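Local coordinates for RNA-binding protein RMD9, mitochondrial (Saccharomyces cerevisiae S288C, PDB 7A9X), which binds a dodecameric RNA motif in the 3'-UTR of mitochondrial mRNAs and takes part in their processing or stability, at residues A[346-351]-A[394-399]. Residues are numbered along the deposited sequence; the frame is centred on the assembly and turned at random.
Sequences KAVKFY and SGVKKI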
loop_
_atom_site.group_PDB
_atom_site.type_symbol
_atom_site.label_atom_id
_atom_site.label_comp_id
_atom_site.label_asym_id
_atom_site.label_seq_id
_atom_site.Cartn_x
_atom_site.Cartn_y
_atom_site.Cartn_z
ATOM N N LYS A 346 -13.138 5.086 -16.806
ATOM C CA LYS A 346 -12.000 5.409 -17.660
ATOM C C LYS A 346 -10.721 4.761 -17.144
ATOM O O LYS A 346 -9.883 4.316 -17.935
ATOM C CB LYS A 346 -11.835 6.926 -17.765
ATOM C CG LYS A 346 -12.961 7.619 -18.516
ATOM C CD LYS A 346 -12.674 9.097 -18.705
ATOM C CE LYS A 346 -13.765 9.766 -19.523
ATOM N NZ LYS A 346 -13.435 11.186 -19.828
ATOM N N ALA A 347 -10.557 4.692 -15.822
ATOM C CA ALA A 347 -9.367 4.056 -15.266
ATOM C C ALA A 347 -9.360 2.556 -15.543
ATOM O O ALA A 347 -8.315 1.987 -15.879
ATOM C CB ALA A 347 -9.279 4.329 -13.766
ATOM N N VAL A 348 -10.518 1.904 -15.417
ATOM C CA VAL A 348 -10.600 0.468 -15.670
ATOM C C VAL A 348 -10.290 0.162 -17.131
ATOM O O VAL A 348 -9.574 -0.800 -17.438
ATOM C CB VAL A 348 -11.982 -0.069 -15.256
ATOM C CG1 VAL A 348 -12.183 -1.485 -15.772
ATOM C CG2 VAL A 348 -12.127 -0.034 -13.744
ATOM N N LYS A 349 -10.817 0.971 -18.054
ATOM C CA LYS A 349 -10.518 0.754 -19.466
ATOM C C LYS A 349 -9.053 1.031 -19.778
ATOM O O LYS A 349 -8.461 0.342 -20.617
ATOM C CB LYS A 349 -11.420 1.625 -20.342
ATOM C CG LYS A 349 -12.826 1.079 -20.505
ATOM C CD LYS A 349 -13.638 1.909 -21.488
ATOM C CE LYS A 349 -14.996 1.273 -21.746
ATOM N NZ LYS A 349 -15.815 2.069 -22.701
ATOM N N PHE A 350 -8.454 2.026 -19.119
ATOM C CA PHE A 350 -7.038 2.304 -19.331
ATOM C C PHE A 350 -6.173 1.141 -18.865
ATOM O O PHE A 350 -5.246 0.727 -19.570
ATOM C CB PHE A 350 -6.639 3.590 -18.605
ATOM C CG PHE A 350 -5.223 4.024 -18.868
ATOM C CD1 PHE A 350 -4.931 4.866 -19.931
ATOM C CD2 PHE A 350 -4.186 3.593 -18.052
ATOM C CE1 PHE A 350 -3.629 5.272 -20.176
ATOM C CE2 PHE A 350 -2.881 3.991 -18.291
ATOM C CZ PHE A 350 -2.602 4.832 -19.354
ATOM N N TYR A 351 -6.460 0.601 -17.681
ATOM C CA TYR A 351 -5.655 -0.494 -17.151
ATOM C C TYR A 351 -5.832 -1.757 -17.985
ATOM O O TYR A 351 -4.853 -2.328 -18.482
ATOM C CB TYR A 351 -6.019 -0.752 -15.688
ATOM C CG TYR A 351 -5.593 0.345 -14.736
ATOM C CD1 TYR A 351 -4.380 1.002 -14.896
ATOM C CD2 TYR A 351 -6.407 0.722 -13.677
ATOM C CE1 TYR A 351 -3.990 2.003 -14.025
ATOM C CE2 TYR A 351 -6.028 1.721 -12.803
ATOM C CZ TYR A 351 -4.820 2.358 -12.981
ATOM O OH TYR A 351 -4.441 3.352 -12.109
ATOM N N SER A 394 -16.972 -6.762 -16.873
ATOM C CA SER A 394 -16.796 -7.939 -17.717
ATOM C C SER A 394 -16.396 -7.543 -19.133
ATOM O O SER A 394 -15.575 -8.219 -19.765
ATOM C CB SER A 394 -18.081 -8.768 -17.739
ATOM O OG SER A 394 -18.448 -9.188 -16.437
ATOM N N GLY A 395 -16.960 -6.450 -19.647
ATOM C CA GLY A 395 -16.652 -6.015 -20.998
ATOM C C GLY A 395 -15.231 -5.531 -21.185
ATOM O O GLY A 395 -14.758 -5.457 -22.323
ATOM N N VAL A 396 -14.540 -5.200 -20.098
ATOM C CA VAL A 396 -13.166 -4.719 -20.187
ATOM C C VAL A 396 -12.168 -5.865 -20.085
ATOM O O VAL A 396 -11.209 -5.929 -20.857
ATOM C CB VAL A 396 -12.915 -3.656 -19.098
ATOM C CG1 VAL A 396 -11.480 -3.155 -19.161
ATOM C CG2 VAL A 396 -13.898 -2.505 -19.247
ATOM N N LYS A 397 -12.383 -6.785 -19.148
ATOM C CA LYS A 397 -11.435 -7.860 -18.894
ATOM C C LYS A 397 -12.160 -8.992 -18.185
ATOM O O LYS A 397 -13.309 -8.852 -17.759
ATOM C CB LYS A 397 -10.253 -7.370 -18.052
ATOM C CG LYS A 397 -10.670 -6.792 -16.706
ATOM C CD LYS A 397 -9.477 -6.299 -15.905
ATOM C CE LYS A 397 -8.616 -7.448 -15.402
ATOM N NZ LYS A 397 -9.314 -8.272 -14.377
ATOM N N LYS A 398 -11.470 -10.125 -18.068
ATOM C CA LYS A 398 -11.952 -11.196 -17.208
ATOM C C LYS A 398 -11.935 -10.727 -15.761
ATOM O O LYS A 398 -10.994 -10.063 -15.320
ATOM C CB LYS A 398 -11.091 -12.450 -17.372
ATOM C CG LYS A 398 -11.314 -13.201 -18.675
ATOM C CD LYS A 398 -10.485 -14.476 -18.730
ATOM C CE LYS A 398 -10.729 -15.240 -20.022
ATOM N NZ LYS A 398 -9.964 -16.517 -20.071
ATOM N N ILE A 399 -12.991 -11.065 -15.023
ATOM C CA ILE A 399 -13.125 -10.567 -13.660
ATOM C C ILE A 399 -12.102 -11.248 -12.763
ATOM O O ILE A 399 -11.922 -12.472 -12.809
ATOM C CB ILE A 399 -14.556 -10.776 -13.143
ATOM C CG1 ILE A 399 -15.552 -10.019 -14.025
ATOM C CG2 ILE A 399 -14.673 -10.302 -11.705
ATOM C CD1 ILE A 399 -16.980 -10.100 -13.540
#
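Val396 meets Val348 and Lys349 in a contact between what are probably the fifth and sixth pentatricopeptide repeats. Residues 346-351 belong to helix 337-351, and residues 394-399 run from helix 379-396 into a loop. The backbones come nearest at Lys349 and Val396, whose CA atoms are 6.1 Å apart.

From CA, CB of Val396 points toward residues 346-351, and the side chain can be followed outward. Its CB sits 4.0 Å from Val348 CG1. There the valine forks. CG1, anti to the backbone N (chi1 179°), is carried onto Val348. This CG1 of Val396 packs against the backbone oxygen, Val348 O, at 3.5 Å, and against the methyl Val348 CG1 at 3.8 Å. The other methyl, CG2 of Val396, lies 3.9 Å from Lys349 CG and also reaches Val348 CG1, at 4.0 Å. The lysine chain crosses the valine at about a right angle and runs on, extended, to its amine. An alanine in place of Val396 would probably lose both methyl contacts, leaving Val348 CG1 less covered and Lys349 CG without its partner in this segment.

Phe392 and Tyr393 of helix 379-396 and Leu363 of helix 357-374 also pack on Val348. Next in the chain, Lys397 NZ bonds Lys398 O (2.6 Å) and forms a salt bridge with Asp400. Tyr351, at the end of the first helix, packs on an adenine base of the bound RNA.

No hydrogen bond or salt bridge links the two segments. A contact made mainly of methyl and methylene groups depends on close fit rather than on directional bonds.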